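Local coordinates for JSC1_58120g3 ([Leptolyngbya] sp. JSC-1, PDB 6XHH), which binds a linear tetrapyrrole of the verdin type in a cyanobacteriochrome GAF domain and probably senses far-red light for signalling, at residues W60-W68 / H117-E125; V88-W99 / P152-Q161. One frame throughout, in Å; residues are numbered along the deposited sequence.

How the interactions relate
Both interactions lie in one GAF domain and show how contacts distant in sequence tie a domain together; of the two, interaction 1 lines the chromophore pocket. Following the chain from the N terminus, segment 60-68 comes first, leading from loop into the edge strand 67-68; segment 88-99 follows, with the opposite edge strand 87-89. Interaction 1 then closes its loop when helix 115-123 returns to 60-68, and interaction 2 closes later, when 152-161 enters helix 157-178. The two loops therefore cross instead of nesting. Interaction 1 ties the chromophore-side helix to one sheet edge; interaction 2 ties the other edge to the C-terminal helix. They touch directly, Ile118 and Leu121 packing on Ile92, with a probable hydrogen bond between Glu122 OE2 and Tyr93 OH.

Interaction 1: W60-W68 / H117-E125; sequences WRKLVGSGW and HIEALESFE. With M1V (mesobiliverdin IX(alpha)), chain C.
Trp68 lies sandwiched between Phe124 and the mesobiliverdin. Phe124 brings its CE2 corner over one face of the indole, 3.3 Å from Trp68 CD2, and the two ring planes are inclined at 36°, neither stacked nor edge-to-face. The opposite face of the indole lies over the D-ring end of the bilin, with Trp68 CZ3 3.5 Å from M1V C1D. Around the rim, Ala120 CB meets Trp68 CZ2 and Leu121 CD2 meets Trp68 CH2. With CG anti to the backbone N (chi1 -177°), the indole extends from the strand toward the helix, and its NE1 donates to M1V OA at 2.9 Å. One tryptophan thus spans both ends of the tetrapyrrole, hydrogen-bonded to the A-ring carbonyl while packed on the D ring.

His117, one helical turn before Leu121, adds a second grip: its ND1 donates to the propionate oxygen M1V O1B at 2.9 Å, while a face of the imidazole lies against M1V NC. This is the chromophore pocket of a cyanobacteriochrome GAF domain, where a helix and an edge strand close on the bilin; Asp70, Arg80, Thr114 and Ser145 supply further hydrogen bonds to it.

Beyond the pocket, Leu63 CD2 reaches an edge of Phe124 at its CD1, and Phe51 meets the same ring edge-to-face. The helix ends in a Schellman motif with Glu125, at positive phi, as its C-prime residue. From there the extended Glu125 side chain accepts from Arg61 N through OE2, at 2.9 Å on the syn side and at 149°. Its carboxylate also lies over a face of the Arg61 guanidinium; the salt bridge from Arg61 NH1 to Glu125 OE1, 3.4 Å, is electrostatic only, since the oxygen sits far off the guanidinium plane.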
loop_
_atom_site.group_PDB
_atom_site.type_symbol
_atom_site.label_atom_id
_atom_site.label_comp_id
_atom_site.label_asym_id
_atom_site.label_seq_id
_atom_site.Cartn_x
_atom_site.Cartn_y
_atom_site.Cartn_z
ATOM N N TRP A 60 14.885 1.075 10.260
ATOM C CA TRP A 60 14.629 2.119 9.281
ATOM C C TRP A 60 14.026 3.344 9.962
ATOM O O TRP A 60 13.548 3.278 11.097
ATOM C CB TRP A 60 13.694 1.569 8.197
ATOM C CG TRP A 60 14.239 0.305 7.632
ATOM C CD1 TRP A 60 13.961 -0.978 8.029
ATOM C CD2 TRP A 60 15.212 0.202 6.594
ATOM N NE1 TRP A 60 14.694 -1.868 7.282
ATOM C CE2 TRP A 60 15.469 -1.171 6.395
ATOM C CE3 TRP A 60 15.895 1.139 5.810
ATOM C CZ2 TRP A 60 16.376 -1.629 5.437
ATOM C CZ3 TRP A 60 16.783 0.683 4.855
ATOM C CH2 TRP A 60 17.024 -0.688 4.683
ATOM N N ARG A 61 14.050 4.475 9.256
ATOM C CA ARG A 61 13.394 5.669 9.774
ATOM C C ARG A 61 11.895 5.435 9.885
ATOM O O ARG A 61 11.290 4.738 9.066
ATOM C CB ARG A 61 13.655 6.882 8.873
ATOM C CG ARG A 61 15.040 7.481 9.025
ATOM C CD ARG A 61 15.118 8.958 8.655
ATOM N NE ARG A 61 14.606 9.261 7.319
ATOM C CZ ARG A 61 15.244 9.025 6.175
ATOM N NH1 ARG A 61 16.442 8.452 6.161
ATOM N NH2 ARG A 61 14.668 9.359 5.029
ATOM N N LYS A 62 11.297 6.044 10.905
ATOM C CA LYS A 62 9.850 6.026 11.060
ATOM C C LYS A 62 9.225 7.047 10.121
ATOM O O LYS A 62 9.670 8.199 10.063
ATOM C CB LYS A 62 9.465 6.324 12.509
ATOM C CG LYS A 62 9.699 5.144 13.440
ATOM C CD LYS A 62 9.052 5.358 14.800
ATOM C CE LYS A 62 9.832 4.653 15.905
ATOM N NZ LYS A 62 9.081 4.623 17.194
ATOM N N LEU A 63 8.210 6.616 9.367
ATOM C CA LEU A 63 7.514 7.503 8.443
ATOM C C LEU A 63 6.269 8.141 9.038
ATOM O O LEU A 63 5.821 9.175 8.526
ATOM C CB LEU A 63 7.122 6.750 7.164
ATOM C CG LEU A 63 8.314 6.061 6.506
ATOM C CD1 LEU A 63 7.844 5.454 5.199
ATOM C CD2 LEU A 63 9.465 7.031 6.289
ATOM N N VAL A 64 5.692 7.557 10.092
ATOM C CA VAL A 64 4.501 8.152 10.678
ATOM C C VAL A 64 4.849 9.541 11.190
ATOM O O VAL A 64 5.925 9.764 11.763
ATOM C CB VAL A 64 3.929 7.261 11.789
ATOM C CG1 VAL A 64 2.837 8.003 12.552
ATOM C CG2 VAL A 64 3.356 5.981 11.189
ATOM N N GLY A 65 3.935 10.490 10.969
ATOM C CA GLY A 65 4.178 11.892 11.208
ATOM C C GLY A 65 4.526 12.670 9.957
ATOM O O GLY A 65 4.288 13.882 9.905
ATOM N N SER A 66 5.058 11.999 8.949
ATOM C CA SER A 66 5.559 12.636 7.745
ATOM C C SER A 66 4.506 12.604 6.648
ATOM O O SER A 66 3.608 11.762 6.637
ATOM C CB SER A 66 6.839 11.941 7.263
ATOM O OG SER A 66 7.913 12.171 8.167
ATOM N N GLY A 67 4.628 13.542 5.718
ATOM C CA GLY A 67 3.752 13.559 4.568
ATOM C C GLY A 67 4.467 13.239 3.273
ATOM O O GLY A 67 5.694 13.348 3.169
ATOM N N TRP A 68 3.697 12.834 2.271
ATOM C CA TRP A 68 4.176 12.737 0.896
ATOM C C TRP A 68 3.191 13.517 0.042
ATOM O O TRP A 68 2.018 13.136 -0.062
ATOM C CB TRP A 68 4.287 11.276 0.460
ATOM C CG TRP A 68 4.825 11.022 -0.914
ATOM C CD1 TRP A 68 5.035 11.927 -1.916
ATOM C CD2 TRP A 68 5.228 9.751 -1.425
ATOM N NE1 TRP A 68 5.550 11.286 -3.032
ATOM C CE2 TRP A 68 5.672 9.948 -2.750
ATOM C CE3 TRP A 68 5.263 8.461 -0.888
ATOM C CZ2 TRP A 68 6.146 8.894 -3.535
ATOM C CZ3 TRP A 68 5.720 7.425 -1.671
ATOM C CH2 TRP A 68 6.150 7.642 -2.969
ATOM N N HIS A 117 9.645 10.659 -9.120
ATOM C CA HIS A 117 8.964 9.609 -8.372
ATOM C C HIS A 117 9.977 8.687 -7.703
ATOM O O HIS A 117 9.895 8.418 -6.494
ATOM C CB HIS A 117 8.046 8.845 -9.329
ATOM C CG HIS A 117 7.154 7.832 -8.671
ATOM N ND1 HIS A 117 6.243 7.088 -9.387
ATOM C CD2 HIS A 117 7.029 7.436 -7.379
ATOM C CE1 HIS A 117 5.590 6.276 -8.570
ATOM N NE2 HIS A 117 6.042 6.472 -7.345
ATOM N N ILE A 118 10.983 8.244 -8.467
ATOM C CA ILE A 118 12.054 7.425 -7.898
ATOM C C ILE A 118 12.731 8.153 -6.740
ATOM O O ILE A 118 13.015 7.560 -5.697
ATOM C CB ILE A 118 13.068 7.038 -8.989
ATOM C CG1 ILE A 118 12.425 6.045 -9.957
ATOM C CG2 ILE A 118 14.306 6.396 -8.365
ATOM C CD1 ILE A 118 13.275 5.779 -11.187
ATOM N N GLU A 119 12.979 9.455 -6.895
ATOM C CA GLU A 119 13.675 10.198 -5.845
ATOM C C GLU A 119 12.819 10.302 -4.582
ATOM O O GLU A 119 13.327 10.202 -3.455
ATOM C CB GLU A 119 14.054 11.584 -6.375
ATOM C CG GLU A 119 14.854 12.425 -5.400
ATOM C CD GLU A 119 14.986 13.869 -5.853
ATOM O OE1 GLU A 119 15.279 14.737 -5.003
ATOM O OE2 GLU A 119 14.794 14.136 -7.061
ATOM N N ALA A 120 11.515 10.500 -4.762
ATOM C CA ALA A 120 10.581 10.507 -3.640
ATOM C C ALA A 120 10.606 9.179 -2.888
ATOM O O ALA A 120 10.652 9.154 -1.653
ATOM C CB ALA A 120 9.169 10.810 -4.146
ATOM N N LEU A 121 10.598 8.067 -3.622
ATOM C CA LEU A 121 10.696 6.751 -2.999
ATOM C C LEU A 121 12.010 6.585 -2.244
ATOM O O LEU A 121 12.027 6.103 -1.104
ATOM C CB LEU A 121 10.524 5.668 -4.078
ATOM C CG LEU A 121 9.087 5.520 -4.602
ATOM C CD1 LEU A 121 9.017 4.827 -5.966
ATOM C CD2 LEU A 121 8.258 4.776 -3.581
ATOM N N GLU A 122 13.124 6.992 -2.856
ATOM C CA GLU A 122 14.401 6.986 -2.150
ATOM C C GLU A 122 14.335 7.804 -0.864
ATOM O O GLU A 122 14.920 7.417 0.155
ATOM C CB GLU A 122 15.509 7.512 -3.067
ATOM C CG GLU A 122 15.994 6.515 -4.117
ATOM C CD GLU A 122 16.814 7.185 -5.193
ATOM O OE1 GLU A 122 16.754 8.429 -5.283
ATOM O OE2 GLU A 122 17.516 6.476 -5.940
ATOM N N SER A 123 13.616 8.934 -0.880
ATOM C CA SER A 123 13.532 9.746 0.332
ATOM C C SER A 123 12.801 9.031 1.458
ATOM O O SER A 123 12.981 9.397 2.628
ATOM C CB SER A 123 12.853 11.092 0.041
ATOM O OG SER A 123 11.436 11.001 0.123
ATOM N N PHE A 124 11.984 8.027 1.137
ATOM C CA PHE A 124 11.306 7.224 2.141
ATOM C C PHE A 124 11.985 5.877 2.353
ATOM O O PHE A 124 11.433 5.015 3.053
ATOM C CB PHE A 124 9.837 7.055 1.751
ATOM C CG PHE A 124 9.065 8.351 1.776
ATOM C CD1 PHE A 124 8.926 9.062 2.959
ATOM C CD2 PHE A 124 8.511 8.876 0.618
ATOM C CE1 PHE A 124 8.240 10.256 2.989
ATOM C CE2 PHE A 124 7.821 10.078 0.646
ATOM C CZ PHE A 124 7.683 10.762 1.833
ATOM N N GLU A 125 13.186 5.700 1.779
ATOM C CA GLU A 125 14.028 4.511 1.940
ATOM C C GLU A 125 13.450 3.277 1.246
ATOM O O GLU A 125 13.750 2.149 1.633
ATOM C CB GLU A 125 14.286 4.200 3.411
ATOM C CG GLU A 125 14.713 5.408 4.205
ATOM C CD GLU A 125 15.243 5.012 5.548
ATOM O OE1 GLU A 125 16.471 5.057 5.736
ATOM O OE2 GLU A 125 14.433 4.634 6.406
HETATM O OA M1V C . 6.737 13.005 -5.090
HETATM C C1A M1V C . 6.784 13.152 -6.303
HETATM N NA M1V C . 6.155 12.360 -7.180
HETATM C C2A M1V C . 7.484 14.170 -6.980
HETATM C CMA M1V C . 8.315 15.256 -6.335
HETATM C C3A M1V C . 7.281 13.994 -8.346
HETATM C CAA M1V C . 7.828 14.815 -9.452
HETATM C CBA M1V C . 6.726 15.481 -10.280
HETATM C C4A M1V C . 6.413 12.803 -8.481
HETATM C CHA M1V C . 5.963 12.304 -9.673
HETATM C C1B M1V C . 5.099 11.155 -9.961
HETATM C C2B M1V C . 4.805 10.769 -11.295
HETATM C CMB M1V C . 5.329 11.435 -12.545
HETATM C C3B M1V C . 3.984 9.683 -11.235
HETATM C CAB M1V C . 3.413 8.917 -12.415
HETATM C CBB M1V C . 4.122 7.559 -12.556
HETATM C CGB M1V C . 5.559 7.751 -12.991
HETATM O O2B M1V C . 5.810 8.183 -14.142
HETATM O O1B M1V C . 6.514 7.487 -12.227
HETATM N NB M1V C . 4.458 10.323 -9.126
HETATM C C4B M1V C . 3.767 9.416 -9.850
HETATM C CHB M1V C . 2.948 8.359 -9.425
HETATM C C1C M1V C . 2.743 7.779 -8.165
HETATM C C2C M1V C . 2.124 6.532 -8.004
HETATM C CAC M1V C . 1.538 5.708 -9.131
HETATM C CBC M1V C . 0.142 6.354 -9.361
HETATM C CGC M1V C . -0.509 6.050 -10.702
HETATM O O2C M1V C . 0.051 5.298 -11.531
HETATM O O1C M1V C . -1.617 6.560 -11.007
HETATM C C3C M1V C . 2.084 6.266 -6.638
HETATM C CMC M1V C . 1.500 5.026 -6.020
HETATM N NC M1V C . 3.100 8.254 -6.922
HETATM C C4C M1V C . 2.711 7.342 -5.974
HETATM C CHC M1V C . 2.944 7.622 -4.597
HETATM C C1D M1V C . 2.821 6.823 -3.487
HETATM C C2D M1V C . 2.296 7.227 -2.229
HETATM C CMD M1V C . 1.732 8.590 -1.909
HETATM N ND M1V C . 3.249 5.507 -3.371
HETATM C C4D M1V C . 2.981 5.084 -2.118
HETATM O OD M1V C . 3.252 3.951 -1.718
HETATM C C3D M1V C . 2.377 6.159 -1.390
HETATM C CAD M1V C . 1.895 6.119 0.039
HETATM C CBD M1V C . 3.086 6.189 0.970
#

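Interaction 2: V88-W99 / P152-Q161; sequences VVDDIYLGETIW and PRHWDEAEVQ. With EDO (1,2-ethanediol), chain E.
Where edge strand 87-89 turns a corner at Asp90, the loop leading into the C-terminal helix of the GAF domain is bonded to it. Asp90 serves three successive residues. Its carbonyl O accepts from Arg153 N at 3.1 Å; OD2 accepts a hydrogen bond from His154 ND1 at 2.8 Å, in the imidazole plane and nearly straight at 168°; OD1 is met from above the carboxylate plane by Trp155 N at 3.1 Å. With OD2 on His154 and OD1 shared by Trp155 N and a water that also bonds Thr97 OG1 and Trp155 O, the carboxylate's rotation is fixed. Trp155 NE1 donates to Val89 O at 3.2 Å; the oxygen lies in the indole plane, whereas NE1 stands well above the plane of the carbonyl, a bent bond of 135°.

Apolar packing continues alongside. Val88 presses CG1 on Trp155 CB and meets Val160 tip to tip through CG2, 3.8 Å from Val160 CG2, while Trp99 CZ3 lies against Val160 CG1. Arg153 grips Glu159 end-on with NH1 and NH2. Glu159 in turn accepts from Asp156 N through OE1 and donates its own N to Asp156 OD1, the reciprocal pairing of a helix N-terminal capping box.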
loop_
_atom_site.group_PDB
_atom_site.type_symbol
_atom_site.label_atom_id
_atom_site.label_comp_id
_atom_site.label_asym_id
_atom_site.label_seq_id
_atom_site.Cartn_x
_atom_site.Cartn_y
_atom_site.Cartn_z
ATOM N N VAL A 88 2.526 -1.772 -8.759
ATOM C CA VAL A 88 3.336 -2.938 -8.405
ATOM C C VAL A 88 4.729 -2.756 -8.990
ATOM O O VAL A 88 4.885 -2.758 -10.211
ATOM C CB VAL A 88 2.711 -4.239 -8.919
ATOM C CG1 VAL A 88 3.526 -5.435 -8.456
ATOM C CG2 VAL A 88 1.236 -4.346 -8.484
ATOM N N VAL A 89 5.734 -2.598 -8.132
ATOM C CA VAL A 89 7.103 -2.286 -8.569
ATOM C C VAL A 89 8.093 -3.187 -7.831
ATOM O O VAL A 89 8.411 -2.946 -6.658
ATOM C CB VAL A 89 7.437 -0.810 -8.349
ATOM C CG1 VAL A 89 8.873 -0.518 -8.806
ATOM C CG2 VAL A 89 6.423 0.069 -9.086
ATOM N N ASP A 90 8.604 -4.217 -8.517
ATOM C CA ASP A 90 9.615 -5.080 -7.908
ATOM C C ASP A 90 10.855 -4.284 -7.517
ATOM O O ASP A 90 11.434 -4.498 -6.449
ATOM C CB ASP A 90 10.037 -6.187 -8.871
ATOM C CG ASP A 90 8.969 -7.226 -9.090
ATOM O OD1 ASP A 90 7.840 -7.031 -8.602
ATOM O OD2 ASP A 90 9.284 -8.257 -9.722
ATOM N N ASP A 91 11.282 -3.381 -8.392
ATOM C CA ASP A 91 12.570 -2.700 -8.297
ATOM C C ASP A 91 12.332 -1.277 -8.790
ATOM O O ASP A 91 12.031 -1.095 -9.968
ATOM C CB ASP A 91 13.600 -3.433 -9.161
ATOM C CG ASP A 91 14.998 -2.840 -9.085
ATOM O OD1 ASP A 91 15.144 -1.646 -8.793
ATOM O OD2 ASP A 91 15.949 -3.594 -9.360
ATOM N N ILE A 92 12.455 -0.275 -7.911
ATOM C CA ILE A 92 12.119 1.094 -8.303
ATOM C C ILE A 92 12.983 1.606 -9.451
ATOM O O ILE A 92 12.628 2.604 -10.094
ATOM C CB ILE A 92 12.203 2.072 -7.106
ATOM C CG1 ILE A 92 13.644 2.237 -6.605
ATOM C CG2 ILE A 92 11.224 1.665 -6.003
ATOM C CD1 ILE A 92 13.790 3.430 -5.641
ATOM N N TYR A 93 14.108 0.960 -9.730
ATOM C CA TYR A 93 14.968 1.399 -10.818
ATOM C C TYR A 93 14.653 0.712 -12.131
ATOM O O TYR A 93 15.231 1.086 -13.160
ATOM C CB TYR A 93 16.436 1.173 -10.450
ATOM C CG TYR A 93 16.812 1.880 -9.172
ATOM C CD1 TYR A 93 16.704 3.266 -9.060
ATOM C CD2 TYR A 93 17.238 1.170 -8.063
ATOM C CE1 TYR A 93 17.042 3.924 -7.882
ATOM C CE2 TYR A 93 17.570 1.820 -6.890
ATOM C CZ TYR A 93 17.465 3.192 -6.808
ATOM O OH TYR A 93 17.807 3.834 -5.640
ATOM N N LEU A 94 13.764 -0.281 -12.122
ATOM C CA LEU A 94 13.404 -0.994 -13.337
ATOM C C LEU A 94 11.963 -0.781 -13.766
ATOM O O LEU A 94 11.696 -0.750 -14.967
ATOM C CB LEU A 94 13.669 -2.498 -13.177
ATOM C CG LEU A 94 15.137 -2.868 -12.930
ATOM C CD1 LEU A 94 15.299 -4.359 -12.742
ATOM C CD2 LEU A 94 16.003 -2.393 -14.086
ATOM N N GLY A 95 11.023 -0.634 -12.849
ATOM C CA GLY A 95 9.721 -0.111 -13.206
ATOM C C GLY A 95 8.581 -1.036 -12.819
ATOM O O GLY A 95 8.765 -2.075 -12.194
ATOM N N GLU A 96 7.384 -0.620 -13.213
ATOM C CA GLU A 96 6.155 -1.244 -12.739
ATOM C C GLU A 96 5.756 -2.450 -13.582
ATOM O O GLU A 96 6.004 -2.511 -14.789
ATOM C CB GLU A 96 5.008 -0.235 -12.718
ATOM C CG GLU A 96 4.570 0.240 -14.096
ATOM C CD GLU A 96 3.166 0.851 -14.096
ATOM O OE1 GLU A 96 2.218 0.210 -13.613
ATOM O OE2 GLU A 96 3.015 1.990 -14.569
ATOM N N THR A 97 5.143 -3.425 -12.910
ATOM C CA THR A 97 4.491 -4.551 -13.559
ATOM C C THR A 97 3.126 -4.116 -14.079
ATOM O O THR A 97 2.314 -3.578 -13.320
ATOM C CB THR A 97 4.321 -5.697 -12.556
ATOM O OG1 THR A 97 5.603 -6.082 -12.044
ATOM C CG2 THR A 97 3.653 -6.890 -13.223
ATOM N N ILE A 98 2.864 -4.350 -15.366
ATOM C CA ILE A 98 1.607 -3.872 -15.937
ATOM C C ILE A 98 0.451 -4.730 -15.439
ATOM O O ILE A 98 0.498 -5.968 -15.495
ATOM C CB ILE A 98 1.672 -3.843 -17.471
ATOM C CG1 ILE A 98 2.852 -2.966 -17.928
ATOM C CG2 ILE A 98 0.379 -3.275 -18.013
ATOM C CD1 ILE A 98 2.795 -1.540 -17.423
ATOM N N TRP A 99 -0.588 -4.064 -14.935
ATOM C CA TRP A 99 -1.779 -4.692 -14.371
ATOM C C TRP A 99 -2.969 -4.343 -15.252
ATOM O O TRP A 99 -3.338 -3.166 -15.362
ATOM C CB TRP A 99 -1.995 -4.192 -12.946
ATOM C CG TRP A 99 -3.205 -4.709 -12.224
ATOM C CD1 TRP A 99 -4.480 -4.225 -12.286
ATOM C CD2 TRP A 99 -3.220 -5.784 -11.295
ATOM N NE1 TRP A 99 -5.299 -4.955 -11.452
ATOM C CE2 TRP A 99 -4.548 -5.921 -10.834
ATOM C CE3 TRP A 99 -2.246 -6.667 -10.827
ATOM C CZ2 TRP A 99 -4.913 -6.888 -9.901
ATOM C CZ3 TRP A 99 -2.612 -7.625 -9.902
ATOM C CH2 TRP A 99 -3.935 -7.734 -9.457
ATOM N N PRO A 152 15.440 -5.006 -3.937
ATOM C CA PRO A 152 14.219 -5.314 -4.693
ATOM C C PRO A 152 13.552 -6.566 -4.153
ATOM O O PRO A 152 14.166 -7.408 -3.493
ATOM C CB PRO A 152 14.730 -5.545 -6.125
ATOM C CG PRO A 152 16.096 -4.939 -6.164
ATOM C CD PRO A 152 16.641 -5.041 -4.785
ATOM N N ARG A 153 12.270 -6.705 -4.467
ATOM C CA ARG A 153 11.545 -7.907 -4.101
ATOM C C ARG A 153 10.482 -8.130 -5.152
ATOM O O ARG A 153 9.836 -7.173 -5.583
ATOM C CB ARG A 153 10.898 -7.783 -2.727
ATOM C CG ARG A 153 10.182 -9.044 -2.274
ATOM C CD ARG A 153 9.044 -8.657 -1.389
ATOM N NE ARG A 153 8.482 -9.741 -0.584
ATOM C CZ ARG A 153 7.440 -10.480 -0.939
ATOM N NH1 ARG A 153 6.883 -10.322 -2.131
ATOM N NH2 ARG A 153 6.972 -11.394 -0.104
ATOM N N HIS A 154 10.327 -9.380 -5.574
ATOM C CA HIS A 154 9.337 -9.708 -6.585
ATOM C C HIS A 154 7.959 -9.811 -5.948
ATOM O O HIS A 154 7.788 -10.506 -4.946
ATOM C CB HIS A 154 9.704 -11.026 -7.263
ATOM C CG HIS A 154 8.641 -11.546 -8.165
ATOM N ND1 HIS A 154 8.188 -10.841 -9.260
ATOM C CD2 HIS A 154 7.963 -12.713 -8.161
ATOM C CE1 HIS A 154 7.256 -11.546 -9.876
ATOM N NE2 HIS A 154 7.099 -12.684 -9.230
ATOM N N TRP A 155 6.982 -9.112 -6.525
ATOM C CA TRP A 155 5.589 -9.202 -6.102
ATOM C C TRP A 155 4.820 -10.088 -7.071
ATOM O O TRP A 155 4.848 -9.847 -8.279
ATOM C CB TRP A 155 4.931 -7.815 -6.037
ATOM C CG TRP A 155 5.711 -6.798 -5.245
ATOM C CD1 TRP A 155 6.524 -5.811 -5.754
ATOM C CD2 TRP A 155 5.794 -6.683 -3.815
ATOM N NE1 TRP A 155 7.095 -5.085 -4.727
ATOM C CE2 TRP A 155 6.665 -5.601 -3.527
ATOM C CE3 TRP A 155 5.223 -7.388 -2.752
ATOM C CZ2 TRP A 155 6.968 -5.202 -2.214
ATOM C CZ3 TRP A 155 5.524 -6.985 -1.442
ATOM C CH2 TRP A 155 6.392 -5.895 -1.192
ATOM N N ASP A 156 4.134 -11.112 -6.562
ATOM C CA ASP A 156 3.287 -11.886 -7.465
ATOM C C ASP A 156 1.832 -11.445 -7.330
ATOM O O ASP A 156 1.451 -10.729 -6.401
ATOM C CB ASP A 156 3.447 -13.405 -7.253
ATOM C CG ASP A 156 3.028 -13.885 -5.879
ATOM O OD1 ASP A 156 2.000 -13.426 -5.335
ATOM O OD2 ASP A 156 3.703 -14.801 -5.361
ATOM N N GLU A 157 1.004 -11.861 -8.291
ATOM C CA GLU A 157 -0.323 -11.264 -8.329
ATOM C C GLU A 157 -1.196 -11.747 -7.177
ATOM O O GLU A 157 -2.098 -11.024 -6.747
ATOM C CB GLU A 157 -0.988 -11.502 -9.687
ATOM C CG GLU A 157 -1.202 -12.917 -10.109
ATOM C CD GLU A 157 -1.844 -12.980 -11.497
ATOM O OE1 GLU A 157 -1.219 -12.498 -12.474
ATOM O OE2 GLU A 157 -2.984 -13.484 -11.599
ATOM N N ALA A 158 -0.939 -12.948 -6.646
ATOM C CA ALA A 158 -1.664 -13.392 -5.456
ATOM C C ALA A 158 -1.377 -12.497 -4.251
ATOM O O ALA A 158 -2.269 -12.226 -3.444
ATOM C CB ALA A 158 -1.319 -14.849 -5.137
ATOM N N GLU A 159 -0.132 -12.033 -4.100
ATOM C CA GLU A 159 0.164 -11.066 -3.050
ATOM C C GLU A 159 -0.561 -9.748 -3.275
ATOM O O GLU A 159 -1.052 -9.129 -2.326
ATOM C CB GLU A 159 1.667 -10.820 -2.980
ATOM C CG GLU A 159 2.411 -12.029 -2.519
ATOM C CD GLU A 159 3.903 -11.849 -2.650
ATOM O OE1 GLU A 159 4.338 -11.071 -3.513
ATOM O OE2 GLU A 159 4.633 -12.516 -1.914
ATOM N N VAL A 160 -0.617 -9.284 -4.520
ATOM C CA VAL A 160 -1.317 -8.028 -4.780
ATOM C C VAL A 160 -2.807 -8.189 -4.498
ATOM O O VAL A 160 -3.451 -7.304 -3.916
ATOM C CB VAL A 160 -1.047 -7.567 -6.227
ATOM C CG1 VAL A 160 -1.752 -6.260 -6.496
ATOM C CG2 VAL A 160 0.453 -7.421 -6.472
ATOM N N GLN A 161 -3.374 -9.330 -4.881
ATOM C CA GLN A 161 -4.775 -9.582 -4.575
ATOM C C GLN A 161 -5.013 -9.622 -3.071
ATOM O O GLN A 161 -5.979 -9.025 -2.575
ATOM C CB GLN A 161 -5.229 -10.881 -5.249
ATOM C CG GLN A 161 -5.605 -10.669 -6.704
ATOM C CD GLN A 161 -5.125 -11.764 -7.646
ATOM O OE1 GLN A 161 -4.848 -12.890 -7.232
ATOM N NE2 GLN A 161 -5.023 -11.428 -8.928
HETATM C C1 EDO E . 11.138 -11.662 0.681
HETATM O O1 EDO E . 10.243 -11.046 1.622
HETATM C C2 EDO E . 12.558 -11.698 1.248
HETATM O O2 EDO E . 12.499 -12.151 2.611
HETATM O O HOH W 1 5.822 -8.139 -10.219
#